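Local coordinates for protein UDP-N-Acetylenolpyruvylglucosamine Reductase (Thermus caldophilus, PDB 2GQT) that reduces UDP-N-acetylenolpyruvylglucosamine to UDP-N-acetylmuramate for cell wall formation, binding FAD as its cofactor and probably drawing electrons from NADPH, at residues L17-P22 against I236-Q241; V53-V58 against A242-V247; A130-H135 against V162-L167. All coordinates share one frame; numbering follows the deposited sequence.

Contact 1 of 3, residues L17-P22 against I236-Q241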
loop_
_atom_site.group_PDB
_atom_site.type_symbol
_atom_site.label_atom_id
_atom_site.label_comp_id
_atom_site.label_asym_id
_atom_site.label_seq_id
_atom_site.Cartn_x
_atom_site.Cartn_y
_atom_site.Cartn_z
ATOM N N LEU A 17 -3.487 -9.922 -0.593
ATOM C CA LEU A 17 -4.700 -10.712 -0.347
ATOM C C LEU A 17 -4.776 -12.012 -1.171
ATOM O O LEU A 17 -5.337 -13.008 -0.720
ATOM C CB LEU A 17 -5.949 -9.859 -0.580
ATOM C CG LEU A 17 -7.312 -10.445 -0.216
ATOM C CD1 LEU A 17 -7.336 -10.944 1.224
ATOM C CD2 LEU A 17 -8.389 -9.408 -0.436
ATOM N N GLY A 18 -4.232 -11.996 -2.383
ATOM C CA GLY A 18 -4.178 -13.202 -3.213
ATOM C C GLY A 18 -5.443 -13.491 -3.991
ATOM O O GLY A 18 -5.734 -14.652 -4.300
ATOM N N VAL A 19 -6.194 -12.440 -4.308
ATOM C CA VAL A 19 -7.358 -12.542 -5.184
ATOM C C VAL A 19 -7.211 -11.517 -6.299
ATOM O O VAL A 19 -6.540 -10.488 -6.141
ATOM C CB VAL A 19 -8.732 -12.360 -4.442
ATOM C CG1 VAL A 19 -8.842 -13.306 -3.263
ATOM C CG2 VAL A 19 -8.945 -10.920 -3.999
ATOM N N GLY A 20 -7.815 -11.822 -7.437
ATOM C CA GLY A 20 -7.825 -10.885 -8.539
ATOM C C GLY A 20 -7.722 -11.551 -9.886
ATOM O O GLY A 20 -6.897 -12.442 -10.093
ATOM N N GLY A 21 -8.565 -11.093 -10.802
ATOM C CA GLY A 21 -8.635 -11.641 -12.143
ATOM C C GLY A 21 -7.614 -11.074 -13.111
ATOM O O GLY A 21 -6.616 -10.445 -12.698
ATOM N N PRO A 22 -7.844 -11.309 -14.420
ATOM C CA PRO A 22 -6.873 -10.973 -15.471
ATOM C C PRO A 22 -6.599 -9.486 -15.657
ATOM O O PRO A 22 -7.492 -8.654 -15.498
ATOM C CB PRO A 22 -7.518 -11.533 -16.752
ATOM C CG PRO A 22 -8.571 -12.455 -16.300
ATOM C CD PRO A 22 -9.047 -11.952 -14.979
ATOM N N ILE A 236 -9.300 -9.644 7.162
ATOM C CA ILE A 236 -9.875 -10.755 6.427
ATOM C C ILE A 236 -8.734 -11.497 5.769
ATOM O O ILE A 236 -7.891 -10.911 5.064
ATOM C CB ILE A 236 -10.934 -10.305 5.402
ATOM C CG1 ILE A 236 -12.160 -9.774 6.151
ATOM C CG2 ILE A 236 -11.302 -11.459 4.451
ATOM C CD1 ILE A 236 -13.137 -8.969 5.301
ATOM N N VAL A 237 -8.691 -12.793 6.012
ATOM C CA VAL A 237 -7.605 -13.598 5.507
ATOM C C VAL A 237 -8.071 -14.604 4.449
ATOM O O VAL A 237 -9.236 -15.042 4.426
ATOM C CB VAL A 237 -6.827 -14.263 6.671
ATOM C CG1 VAL A 237 -6.234 -13.195 7.605
ATOM C CG2 VAL A 237 -7.728 -15.209 7.449
ATOM N N ASN A 238 -7.142 -14.936 3.557
ATOM C CA ASN A 238 -7.349 -15.878 2.472
ATOM C C ASN A 238 -6.743 -17.215 2.882
ATOM O O ASN A 238 -5.525 -17.340 2.992
ATOM C CB ASN A 238 -6.674 -15.312 1.209
ATOM C CG ASN A 238 -6.847 -16.189 -0.029
ATOM O OD1 ASN A 238 -6.483 -15.777 -1.135
ATOM N ND2 ASN A 238 -7.379 -17.392 0.143
ATOM N N LEU A 239 -7.600 -18.203 3.131
ATOM C CA LEU A 239 -7.161 -19.510 3.634
ATOM C C LEU A 239 -6.624 -20.436 2.542
ATOM O O LEU A 239 -6.151 -21.538 2.832
ATOM C CB LEU A 239 -8.288 -20.194 4.414
ATOM C CG LEU A 239 -8.758 -19.480 5.688
ATOM C CD1 LEU A 239 -9.974 -20.172 6.256
ATOM C CD2 LEU A 239 -7.670 -19.412 6.749
ATOM N N GLY A 240 -6.688 -19.997 1.290
ATOM C CA GLY A 240 -6.107 -20.776 0.201
ATOM C C GLY A 240 -6.517 -20.318 -1.177
ATOM O O GLY A 240 -5.701 -19.769 -1.921
ATOM N N GLN A 241 -7.779 -20.543 -1.523
ATOM C CA GLN A 241 -8.265 -20.220 -2.856
ATOM C C GLN A 241 -9.494 -19.320 -2.807
ATOM O O GLN A 241 -10.435 -19.497 -3.583
ATOM C CB GLN A 241 -8.555 -21.502 -3.649
ATOM C CG GLN A 241 -7.312 -22.277 -4.083
ATOM C CD GLN A 241 -7.618 -23.355 -5.105
ATOM O OE1 GLN A 241 -7.042 -23.372 -6.192
ATOM N NE2 GLN A 241 -8.532 -24.258 -4.762
#
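In Leu17 and Asn238 alike, the first torsion turns CG to the far side from the backbone N (chi1 -173° and -178°), which brings the end of each side chain toward the other segment. Here the loop between strands 5-10 and 22-28 packs against strand 236-238, an outermost strand of a three-stranded antiparallel sheet in the C-terminal domain of MurB, with the Leu17 side chain about 7 Å from the bound FAD. Asn238 lies against the backbone of that loop, its CB 3.3 Å from Leu17 O, so that its amide end comes up beside the carbonyls of Leu17 and Gly18. Gly18 adopts a positive phi (83°), and a beta carbon there would point at Asn238. The side chains of Val19 and Asn238 slide past each other in opposite directions, and Val19 packs also on Ala244 and Leu52. Thr15 OG1 is hydrogen-bonded to Gly18 N and Val19 O. At the other end of the strand the touch is apolar carbon against carbonyl: one methyl branch of Leu17, CD1, stands 3.9 Å from Ile236 O.

Contact 2 of 3, residues V53-V58 against A242-V247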
loop_
_atom_site.group_PDB
_atom_site.type_symbol
_atom_site.label_atom_id
_atom_site.label_comp_id
_atom_site.label_asym_id
_atom_site.label_seq_id
_atom_site.Cartn_x
_atom_site.Cartn_y
_atom_site.Cartn_z
ATOM N N VAL A 53 -8.948 -6.870 -5.643
ATOM C CA VAL A 53 -9.173 -6.938 -7.082
ATOM C C VAL A 53 -10.210 -8.003 -7.351
ATOM O O VAL A 53 -10.069 -9.137 -6.907
ATOM C CB VAL A 53 -7.871 -7.231 -7.857
ATOM C CG1 VAL A 53 -8.156 -7.273 -9.360
ATOM C CG2 VAL A 53 -6.817 -6.174 -7.532
ATOM N N LEU A 54 -11.262 -7.616 -8.068
ATOM C CA LEU A 54 -12.373 -8.513 -8.342
ATOM C C LEU A 54 -11.984 -9.614 -9.324
ATOM O O LEU A 54 -10.968 -9.523 -10.031
ATOM C CB LEU A 54 -13.626 -7.722 -8.751
ATOM C CG LEU A 54 -14.115 -6.743 -7.664
ATOM C CD1 LEU A 54 -15.515 -6.248 -7.928
ATOM C CD2 LEU A 54 -14.032 -7.333 -6.253
ATOM N N ASP A 55 -12.788 -10.671 -9.338
ATOM C CA ASP A 55 -12.449 -11.877 -10.072
ATOM C C ASP A 55 -12.421 -11.653 -11.578
ATOM O O ASP A 55 -11.767 -12.403 -12.293
ATOM C CB ASP A 55 -13.419 -12.999 -9.692
ATOM C CG ASP A 55 -13.355 -13.348 -8.209
ATOM O OD1 ASP A 55 -12.232 -13.567 -7.695
ATOM O OD2 ASP A 55 -14.426 -13.393 -7.551
ATOM N N GLU A 56 -13.091 -10.601 -12.049
ATOM C CA GLU A 56 -13.088 -10.246 -13.475
ATOM C C GLU A 56 -11.841 -9.459 -13.907
ATOM O O GLU A 56 -11.625 -9.234 -15.099
ATOM C CB GLU A 56 -14.372 -9.492 -13.876
ATOM C CG GLU A 56 -14.600 -8.133 -13.188
ATOM C CD GLU A 56 -15.529 -8.219 -11.988
ATOM O OE1 GLU A 56 -16.380 -7.313 -11.834
ATOM O OE2 GLU A 56 -15.413 -9.190 -11.210
ATOM N N GLY A 57 -11.020 -9.047 -12.941
ATOM C CA GLY A 57 -9.824 -8.253 -13.233
ATOM C C GLY A 57 -10.147 -6.848 -13.717
ATOM O O GLY A 57 -11.227 -6.315 -13.432
ATOM N N VAL A 58 -9.212 -6.241 -14.448
ATOM C CA VAL A 58 -9.376 -4.871 -14.961
ATOM C C VAL A 58 -8.986 -4.785 -16.436
ATOM O O VAL A 58 -8.109 -5.527 -16.885
ATOM C CB VAL A 58 -8.563 -3.822 -14.146
ATOM C CG1 VAL A 58 -8.983 -3.814 -12.679
ATOM C CG2 VAL A 58 -7.058 -4.066 -14.266
ATOM N N ALA A 242 -9.476 -18.338 -1.904
ATOM C CA ALA A 242 -10.568 -17.375 -1.822
ATOM C C ALA A 242 -10.769 -16.700 -3.168
ATOM O O ALA A 242 -9.803 -16.410 -3.887
ATOM C CB ALA A 242 -10.303 -16.327 -0.745
ATOM N N ARG A 243 -12.029 -16.481 -3.518
ATOM C CA ARG A 243 -12.368 -15.615 -4.628
ATOM C C ARG A 243 -12.717 -14.250 -4.063
ATOM O O ARG A 243 -13.162 -14.147 -2.912
ATOM C CB ARG A 243 -13.555 -16.176 -5.407
ATOM C CG ARG A 243 -13.285 -17.507 -6.105
ATOM C CD ARG A 243 -13.810 -18.689 -5.305
ATOM N NE ARG A 243 -15.273 -18.761 -5.324
ATOM C CZ ARG A 243 -15.986 -19.420 -6.238
ATOM N NH1 ARG A 243 -15.383 -20.075 -7.224
ATOM N NH2 ARG A 243 -17.311 -19.424 -6.168
ATOM N N ALA A 244 -12.523 -13.205 -4.863
ATOM C CA ALA A 244 -12.898 -11.857 -4.441
ATOM C C ALA A 244 -14.375 -11.781 -4.057
ATOM O O ALA A 244 -14.739 -11.039 -3.148
ATOM C CB ALA A 244 -12.568 -10.833 -5.513
ATOM N N LYS A 245 -15.213 -12.564 -4.741
ATOM C CA LYS A 245 -16.645 -12.644 -4.438
ATOM C C LYS A 245 -16.905 -13.045 -2.981
ATOM O O LYS A 245 -17.811 -12.514 -2.330
ATOM C CB LYS A 245 -17.326 -13.619 -5.409
ATOM C CG LYS A 245 -18.688 -14.121 -4.987
ATOM C CD LYS A 245 -19.335 -14.938 -6.081
ATOM C CE LYS A 245 -18.680 -16.289 -6.262
ATOM N NZ LYS A 245 -19.578 -17.181 -7.052
ATOM N N ASP A 246 -16.096 -13.980 -2.490
ATOM C CA ASP A 246 -16.187 -14.457 -1.108
ATOM C C ASP A 246 -15.785 -13.370 -0.126
ATOM O O ASP A 246 -16.436 -13.184 0.899
ATOM C CB ASP A 246 -15.272 -15.656 -0.886
ATOM C CG ASP A 246 -15.549 -16.783 -1.840
ATOM O OD1 ASP A 246 -16.733 -17.137 -1.998
ATOM O OD2 ASP A 246 -14.575 -17.321 -2.418
ATOM N N VAL A 247 -14.697 -12.673 -0.438
ATOM C CA VAL A 247 -14.245 -11.552 0.377
ATOM C C VAL A 247 -15.337 -10.476 0.452
ATOM O O VAL A 247 -15.650 -9.997 1.545
ATOM C CB VAL A 247 -12.925 -10.960 -0.159
ATOM C CG1 VAL A 247 -12.537 -9.735 0.653
ATOM C CG2 VAL A 247 -11.823 -12.010 -0.132
#
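Asp55 OD1 accepts the backbone N-H of Ala244 at 2.9 Å from Ala244 N, and the same carboxylate takes a second helix N-H through its other oxygen, OD2, 3.0 Å from Lys245 N. Both donors arrive on the syn side, somewhat above the carboxylate plane: 19° out of it for Ala244 N and 26° for Lys245 N. The case illustrates how a side chain distant in sequence can cap a helix N terminus. Arg243 holds the N-cap position but cannot offer the usual short polar side chain, and Asp55 serves the first two N-H groups of the helix instead. These bonds join a loop of the FAD-binding family region to a helix of the C-terminal one. The helix start and the nearby arginine and lysine would probably stabilise the negative charge of Asp55. Within the helix segment the complement is half of a capping box: Arg243 N donates to Asp246 OD2 at 2.9 Å, on the anti side of that carboxylate. The bent Arg243 chain adds a salt bridge whose hydrogen bond is weak, Arg243 NE to Asp246 OD2 at 3.3 Å. Asp55 follows Leu54 in a type I turn closed by Gly57 N on Leu54 O, and a chi1 of -61° sends its carboxylate out of the turn to the helix. Next to these bonds, Ala244 CB points toward the loop and meets Val53 O at 3.3 Å and the Leu54 methyl CD2 at 3.9 Å. The loop is itself fixed by backbone bonds of Leu54 to Gly21 and to Trp267 of strand 265-267. Helix 244-257 thus begins beside the end of strand 51-53, with Ala244 and Val247 resting on Leu52, while Asp246 and Val247 touch Ala226 of strand 226-228.

Contact 3 of 3, residues A130-H135 against V162-L167. With FAD (flavin-adenine dinucleotide), chain C.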
loop_
_atom_site.group_PDB
_atom_site.type_symbol
_atom_site.label_atom_id
_atom_site.label_comp_id
_atom_site.label_asym_id
_atom_site.label_seq_id
_atom_site.Cartn_x
_atom_site.Cartn_y
_atom_site.Cartn_z
ATOM N N ALA A 130 10.321 15.965 -1.010
ATOM C CA ALA A 130 9.900 16.250 -2.372
ATOM C C ALA A 130 9.349 14.991 -3.001
ATOM O O ALA A 130 9.727 13.879 -2.618
ATOM C CB ALA A 130 11.053 16.794 -3.202
ATOM N N VAL A 131 8.466 15.168 -3.978
ATOM C CA VAL A 131 7.824 14.061 -4.673
ATOM C C VAL A 131 7.766 14.383 -6.161
ATOM O O VAL A 131 7.205 15.418 -6.559
ATOM C CB VAL A 131 6.385 13.821 -4.160
ATOM C CG1 VAL A 131 5.748 12.634 -4.874
ATOM C CG2 VAL A 131 6.372 13.604 -2.645
ATOM N N GLU A 132 8.328 13.499 -6.980
ATOM C CA GLU A 132 8.191 13.611 -8.429
ATOM C C GLU A 132 6.933 12.860 -8.841
ATOM O O GLU A 132 6.741 11.701 -8.455
ATOM C CB GLU A 132 9.413 13.051 -9.151
ATOM C CG GLU A 132 9.384 13.281 -10.650
ATOM C CD GLU A 132 10.575 12.665 -11.344
ATOM O OE1 GLU A 132 11.483 13.412 -11.769
ATOM O OE2 GLU A 132 10.603 11.430 -11.460
ATOM N N VAL A 133 6.070 13.533 -9.600
ATOM C CA VAL A 133 4.825 12.944 -10.088
ATOM C C VAL A 133 4.762 13.121 -11.606
ATOM O O VAL A 133 4.983 14.222 -12.120
ATOM C CB VAL A 133 3.577 13.598 -9.444
ATOM C CG1 VAL A 133 2.295 12.942 -9.947
ATOM C CG2 VAL A 133 3.638 13.529 -7.931
ATOM N N PHE A 134 4.479 12.029 -12.303
ATOM C CA PHE A 134 4.297 12.047 -13.737
ATOM C C PHE A 134 2.806 12.162 -14.017
ATOM O O PHE A 134 2.012 11.320 -13.598
ATOM C CB PHE A 134 4.860 10.761 -14.352
ATOM C CG PHE A 134 4.717 10.694 -15.841
ATOM C CD1 PHE A 134 3.626 10.070 -16.428
ATOM C CD2 PHE A 134 5.669 11.275 -16.661
ATOM C CE1 PHE A 134 3.492 10.027 -17.818
ATOM C CE2 PHE A 134 5.544 11.236 -18.039
ATOM C CZ PHE A 134 4.461 10.606 -18.614
ATOM N N HIS A 135 2.424 13.229 -14.710
ATOM C CA HIS A 135 1.040 13.428 -15.110
ATOM C C HIS A 135 0.988 14.335 -16.328
ATOM O O HIS A 135 1.888 15.144 -16.540
ATOM C CB HIS A 135 0.183 13.977 -13.952
ATOM C CG HIS A 135 0.583 15.341 -13.460
ATOM N ND1 HIS A 135 -0.047 16.498 -13.868
ATOM C CD2 HIS A 135 1.487 15.721 -12.527
ATOM C CE1 HIS A 135 0.486 17.534 -13.244
ATOM N NE2 HIS A 135 1.418 17.089 -12.422
ATOM N N VAL A 162 3.357 8.620 -8.932
ATOM C CA VAL A 162 4.538 8.945 -8.137
ATOM C C VAL A 162 5.706 8.121 -8.675
ATOM O O VAL A 162 5.602 6.900 -8.786
ATOM C CB VAL A 162 4.304 8.636 -6.656
ATOM C CG1 VAL A 162 5.561 8.923 -5.829
ATOM C CG2 VAL A 162 3.101 9.426 -6.135
ATOM N N THR A 163 6.786 8.796 -9.047
ATOM C CA THR A 163 7.917 8.122 -9.682
ATOM C C THR A 163 9.174 8.090 -8.813
ATOM O O THR A 163 9.996 7.180 -8.960
ATOM C CB THR A 163 8.258 8.772 -11.031
ATOM O OG1 THR A 163 8.335 10.192 -10.861
ATOM C CG2 THR A 163 7.180 8.450 -12.044
ATOM N N ARG A 164 9.294 9.047 -7.894
ATOM C CA ARG A 164 10.522 9.247 -7.130
ATOM C C ARG A 164 10.228 10.193 -5.976
ATOM O O ARG A 164 9.398 11.082 -6.124
ATOM C CB ARG A 164 11.504 9.968 -8.061
ATOM C CG ARG A 164 12.931 9.578 -8.038
ATOM C CD ARG A 164 13.530 10.136 -9.323
ATOM N NE ARG A 164 13.871 9.029 -10.194
ATOM C CZ ARG A 164 13.396 8.784 -11.413
ATOM N NH1 ARG A 164 12.530 9.586 -12.024
ATOM N NH2 ARG A 164 13.834 7.708 -12.041
ATOM N N VAL A 165 10.924 10.038 -4.855
ATOM C CA VAL A 165 10.784 10.956 -3.728
ATOM C C VAL A 165 12.144 11.325 -3.139
ATOM O O VAL A 165 13.136 10.620 -3.356
ATOM C CB VAL A 165 9.879 10.383 -2.595
ATOM C CG1 VAL A 165 8.518 9.959 -3.124
ATOM C CG2 VAL A 165 10.558 9.232 -1.854
ATOM N N ARG A 166 12.162 12.407 -2.369
ATOM C CA ARG A 166 13.255 12.722 -1.471
ATOM C C ARG A 166 12.698 12.586 -0.075
ATOM O O ARG A 166 11.607 13.070 0.208
ATOM C CB ARG A 166 13.771 14.142 -1.683
ATOM C CG ARG A 166 14.294 14.437 -3.071
ATOM C CD ARG A 166 14.988 15.773 -3.077
ATOM N NE ARG A 166 16.103 15.735 -2.136
ATOM C CZ ARG A 166 17.383 15.549 -2.472
ATOM N NH1 ARG A 166 17.730 15.461 -3.746
ATOM N NH2 ARG A 166 18.315 15.492 -1.526
ATOM N N LEU A 167 13.462 11.938 0.794
ATOM C CA LEU A 167 13.043 11.679 2.159
ATOM C C LEU A 167 13.569 12.732 3.124
ATOM O O LEU A 167 14.634 13.327 2.901
ATOM C CB LEU A 167 13.490 10.277 2.594
ATOM C CG LEU A 167 12.977 9.095 1.769
ATOM C CD1 LEU A 167 13.639 7.804 2.235
ATOM C CD2 LEU A 167 11.465 8.951 1.837
HETATM P PA FAD C . -1.155 -0.875 -3.861
HETATM O O1A FAD C . -2.005 -1.673 -2.963
HETATM O O2A FAD C . -0.443 -1.524 -4.985
HETATM O O5B FAD C . -1.967 0.347 -4.466
HETATM C C5B FAD C . -2.747 1.172 -3.593
HETATM C C4B FAD C . -3.133 2.451 -4.303
HETATM O O4B FAD C . -1.933 3.202 -4.581
HETATM C C3B FAD C . -3.832 2.239 -5.653
HETATM O O3B FAD C . -4.739 3.326 -5.848
HETATM C C2B FAD C . -2.673 2.335 -6.637
HETATM O O2B FAD C . -3.103 2.726 -7.940
HETATM C C1B FAD C . -1.858 3.446 -6.008
HETATM N N9A FAD C . -0.429 3.477 -6.384
HETATM C C8A FAD C . 0.477 2.506 -6.187
HETATM N N7A FAD C . 1.663 2.923 -6.638
HETATM C C5A FAD C . 1.518 4.171 -7.096
HETATM C C6A FAD C . 2.366 5.110 -7.696
HETATM N N6A FAD C . 3.669 4.883 -7.905
HETATM N N1A FAD C . 1.849 6.302 -8.054
HETATM C C2A FAD C . 0.551 6.581 -7.867
HETATM N N3A FAD C . -0.301 5.721 -7.317
HETATM C C4A FAD C . 0.178 4.519 -6.940
HETATM N N1 FAD C . -1.534 0.929 5.676
HETATM C C2 FAD C . -1.278 1.947 6.569
HETATM O O2 FAD C . -1.538 3.102 6.264
HETATM N N3 FAD C . -0.753 1.655 7.825
HETATM C C4 FAD C . -0.449 0.353 8.204
HETATM O O4 FAD C . 0.026 0.134 9.323
HETATM C C4X FAD C . -0.701 -0.668 7.291
HETATM N N5 FAD C . -0.421 -1.989 7.633
HETATM C C5X FAD C . -0.617 -3.001 6.683
HETATM C C6 FAD C . -0.269 -4.312 7.011
HETATM C C7 FAD C . -0.436 -5.341 6.090
HETATM C C7M FAD C . -0.035 -6.772 6.470
HETATM C C8 FAD C . -0.967 -5.049 4.829
HETATM C C8M FAD C . -1.164 -6.171 3.801
HETATM C C9 FAD C . -1.322 -3.741 4.506
HETATM C C9A FAD C . -1.152 -2.705 5.424
HETATM N N10 FAD C . -1.505 -1.381 5.110
HETATM C C10 FAD C . -1.244 -0.373 6.036
HETATM C "C1'" FAD C . -2.171 -1.023 3.830
HETATM C "C2'" FAD C . -1.166 -0.790 2.690
HETATM O "O2'" FAD C . 0.105 -1.397 2.995
HETATM C "C3'" FAD C . -0.935 0.696 2.410
HETATM O "O3'" FAD C . -2.165 1.307 1.996
HETATM C "C4'" FAD C . 0.158 0.913 1.355
HETATM O "O4'" FAD C . 0.484 2.303 1.294
HETATM C "C5'" FAD C . -0.235 0.430 -0.039
HETATM O "O5'" FAD C . 0.939 0.507 -0.849
HETATM P P FAD C . 1.126 -0.513 -2.062
HETATM O O1P FAD C . 2.393 -0.148 -2.722
HETATM O O2P FAD C . 0.902 -1.912 -1.639
HETATM O O3P FAD C . -0.082 -0.015 -2.996
#
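Strands 130-135 and 162-167 run antiparallel (174°) with axes 4.7 Å apart, and a beta bulge shifts their register by one residue between the pairs Glu132–Arg164 and Val133–Val162. Thr163 is the extra residue at this bulge, and its N bonds to Glu132 O. On the face that carries Ala130, Glu132, Arg164 and Arg166, Glu132 is extended, CG opposite the backbone N (chi1 -174°), and lies alongside Arg164. Its OE2 receives two donors: Thr163 OG1 at 2.7 Å on the anti lone pair and, in a bent bond, Arg164 NH1, also at 2.7 Å, on the syn one. The carboxylate stands nearly perpendicular to the guanidinium (88°) and meets its edge near the plane; Arg164 NH2 has a second salt bridge, to Glu68. With an alanine in place of Glu132, the Thr163 hydroxyl would probably lose its acceptor and Arg164 one of its two charge partners. On the opposite face Val131 CG1 packs on Val162 CG1 at 3.8 Å. The backbone of Val162 reads the Watson-Crick edge of adenine: its N donates to FAD N1A, and its O accepts from FAD N6A, both at 2.9 Å. This is main-chain adenine recognition by a strand of an antiparallel sheet bordering the FAD pocket.

From the N terminus, the loop at 17-22 comes first and closes a long circuit with 236-241 in contact 1. Residues 53-58 follow, and their partner 242-247 comes directly after 236-241, so contacts 1 and 2 cross. Contact 3 closes a much shorter loop, from 130-135 to 162-167, that lies wholly between the halves of both. The centres of contacts 1 and 2 are 8 Å apart and the two touch, for instance where Val19 CG1 packs on Ala242 O at 3.3 Å; together they tie the strand and helix of the C-terminal domain to the loops of the N-terminal part. Contact 3, on the far side of the chain's centre, its own centre about 31 Å from those of contacts 1 and 2, joins strands beside the FAD adenine.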